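Long-range contact in laccase (PDB 4F7K), which probably couples the one-electron oxidation of phenolic substrates to the reduction of oxygen to water, as other multicopper oxidases do: residues D132-I137 with R185-N190. Residues are numbered along the deposited sequence; the frame is centred on the assembly and turned at random.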
loop_
_atom_site.group_PDB
_atom_site.type_symbol
_atom_site.label_atom_id
_atom_site.label_comp_id
_atom_site.label_asym_id
_atom_site.label_seq_id
_atom_site.Cartn_x
_atom_site.Cartn_y
_atom_site.Cartn_z
ATOM N N ASP A 132 15.372 6.816 6.685
ATOM C CA ASP A 132 14.463 6.115 5.820
ATOM C C ASP A 132 13.253 5.757 6.678
ATOM O O ASP A 132 13.303 4.807 7.458
ATOM C CB ASP A 132 15.173 4.871 5.265
ATOM C CG ASP A 132 14.322 4.080 4.274
ATOM O OD1 ASP A 132 13.055 4.207 4.265
ATOM O OD2 ASP A 132 14.942 3.298 3.507
ATOM N N LEU A 133 12.172 6.528 6.513
ATOM C CA LEU A 133 10.974 6.421 7.365
ATOM C C LEU A 133 9.763 5.943 6.577
ATOM O O LEU A 133 9.612 6.270 5.394
ATOM C CB LEU A 133 10.646 7.766 8.044
ATOM C CG LEU A 133 11.858 8.466 8.683
ATOM C CD1 LEU A 133 11.615 9.951 8.996
ATOM C CD2 LEU A 133 12.391 7.714 9.919
ATOM N N ILE A 134 8.911 5.160 7.241
ATOM C CA ILE A 134 7.707 4.627 6.624
ATOM C C ILE A 134 6.515 5.367 7.213
ATOM O O ILE A 134 6.411 5.482 8.427
ATOM C CB ILE A 134 7.608 3.107 6.898
ATOM C CG1 ILE A 134 8.694 2.346 6.112
ATOM C CG2 ILE A 134 6.196 2.565 6.625
ATOM C CD1 ILE A 134 9.029 0.960 6.682
ATOM N N ILE A 135 5.614 5.846 6.356
ATOM C CA ILE A 135 4.490 6.650 6.789
ATOM C C ILE A 135 3.210 5.964 6.358
ATOM O O ILE A 135 2.831 6.022 5.163
ATOM C CB ILE A 135 4.477 8.075 6.134
ATOM C CG1 ILE A 135 5.896 8.644 5.969
ATOM C CG2 ILE A 135 3.506 9.003 6.880
ATOM C CD1 ILE A 135 6.650 8.810 7.219
ATOM N N MET A 136 2.528 5.369 7.336
ATOM C CA MET A 136 1.293 4.653 7.095
ATOM C C MET A 136 0.125 5.540 7.515
ATOM O O MET A 136 -0.009 5.951 8.704
ATOM C CB MET A 136 1.295 3.283 7.808
ATOM C CG MET A 136 2.263 2.263 7.157
ATOM S SD MET A 136 2.803 0.916 8.294
ATOM C CE MET A 136 3.914 1.763 9.449
ATOM N N ILE A 137 -0.696 5.885 6.539
ATOM C CA ILE A 137 -1.814 6.766 6.811
ATOM C C ILE A 137 -3.089 5.940 6.850
ATOM O O ILE A 137 -3.348 5.141 5.957
ATOM C CB ILE A 137 -1.902 7.913 5.777
ATOM C CG1 ILE A 137 -0.562 8.663 5.720
ATOM C CG2 ILE A 137 -3.045 8.871 6.118
ATOM C CD1 ILE A 137 -0.473 9.776 4.636
ATOM N N ARG A 185 14.302 9.846 3.195
ATOM C CA ARG A 185 13.407 9.050 2.359
ATOM C C ARG A 185 12.100 8.789 3.133
ATOM O O ARG A 185 12.132 8.279 4.238
ATOM C CB ARG A 185 14.080 7.736 1.941
ATOM C CG ARG A 185 13.280 6.935 0.914
ATOM C CD ARG A 185 14.016 5.680 0.503
ATOM N NE ARG A 185 13.306 4.949 -0.556
ATOM C CZ ARG A 185 13.877 4.046 -1.367
ATOM N NH1 ARG A 185 15.162 3.748 -1.220
ATOM N NH2 ARG A 185 13.162 3.416 -2.306
ATOM N N LEU A 186 10.979 9.211 2.549
ATOM C CA LEU A 186 9.670 9.078 3.126
ATOM C C LEU A 186 8.811 8.140 2.261
ATOM O O LEU A 186 8.463 8.482 1.128
ATOM C CB LEU A 186 9.006 10.471 3.256
ATOM C CG LEU A 186 9.748 11.516 4.111
ATOM C CD1 LEU A 186 9.129 12.873 3.941
ATOM C CD2 LEU A 186 9.755 11.143 5.588
ATOM N N ARG A 187 8.510 6.965 2.818
ATOM C CA ARG A 187 7.719 5.894 2.184
ATOM C C ARG A 187 6.256 5.945 2.612
ATOM O O ARG A 187 5.888 5.440 3.693
ATOM C CB ARG A 187 8.330 4.530 2.521
ATOM C CG ARG A 187 9.806 4.377 2.019
ATOM C CD ARG A 187 10.311 3.032 2.430
ATOM N NE ARG A 187 11.752 2.848 2.268
ATOM C CZ ARG A 187 12.318 2.083 1.323
ATOM N NH1 ARG A 187 11.567 1.470 0.412
ATOM N NH2 ARG A 187 13.649 1.950 1.286
ATOM N N LEU A 188 5.436 6.583 1.774
ATOM C CA LEU A 188 4.075 6.877 2.144
ATOM C C LEU A 188 3.228 5.730 1.692
ATOM O O LEU A 188 3.326 5.281 0.551
ATOM C CB LEU A 188 3.552 8.166 1.476
ATOM C CG LEU A 188 3.894 9.541 2.065
ATOM C CD1 LEU A 188 5.369 9.774 2.340
ATOM C CD2 LEU A 188 3.350 10.632 1.116
ATOM N N ILE A 189 2.380 5.271 2.595
ATOM C CA ILE A 189 1.488 4.205 2.269
ATOM C C ILE A 189 0.109 4.560 2.774
ATOM O O ILE A 189 -0.042 4.829 3.979
ATOM C CB ILE A 189 1.901 2.873 2.931
ATOM C CG1 ILE A 189 3.377 2.557 2.653
ATOM C CG2 ILE A 189 0.974 1.774 2.431
ATOM C CD1 ILE A 189 3.941 1.324 3.415
ATOM N N ASN A 190 -0.880 4.545 1.876
ATOM C CA ASN A 190 -2.277 4.710 2.288
ATOM C C ASN A 190 -2.810 3.335 2.674
ATOM O O ASN A 190 -3.044 2.497 1.775
ATOM C CB ASN A 190 -3.159 5.355 1.190
ATOM C CG ASN A 190 -4.642 5.516 1.643
ATOM O OD1 ASN A 190 -5.027 5.010 2.701
ATOM N ND2 ASN A 190 -5.468 6.220 0.847
#
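Leu133 and Arg185 open a parallel ladder of five backbone hydrogen bonds, from Leu133 N to Arg185 O (2.9 Å) through to Ile137 N to Ile189 O (2.8 Å), the segment axes running at 19° to each other and approaching to 4.6 Å. On the face carrying Asp132, Ile134, Arg187 and Ile189, the carboxylate of Asp132 and the guanidinium of Arg187 meet side-on, their planes only 5° apart. Arg187 NE reaches Asp132 OD1 at 2.7 Å and Arg187 NH2 reaches Asp132 OD2 at 2.9 Å, each oxygen offering its syn lone pair, which fixes the rotation of both groups. With CG anti to the backbone N (chi1 -177°), the Asp132 carboxylate swings over toward the neighbouring strand and meets the extended Arg187 side chain. Asp132 holds the edge of the Arg187 guanidinium, while Arg185 NE lies 3.5 Å above its plane, over the centre of one face. Arg185 forms salt bridges with Asp234 and Glu123, which probably offset the closeness of the two positive charges. With a leucine in place of Arg187, Asp132 would probably lose both its bonds and be left to turn, with Arg38 only a weak, long partner. Farther along, Ile134 CG2 packs on Ile189 CD1 (4.1 Å). On the opposite face, Ile135 CG1 lies alongside Leu188 CD1 (3.8 Å), and Leu133 CD1 beside Leu186 CD2. Strands 131-140 and 183-190 are neighbours inside a six-stranded mixed sheet, characteristic of the cupredoxin-like beta sandwich of multicopper oxidases.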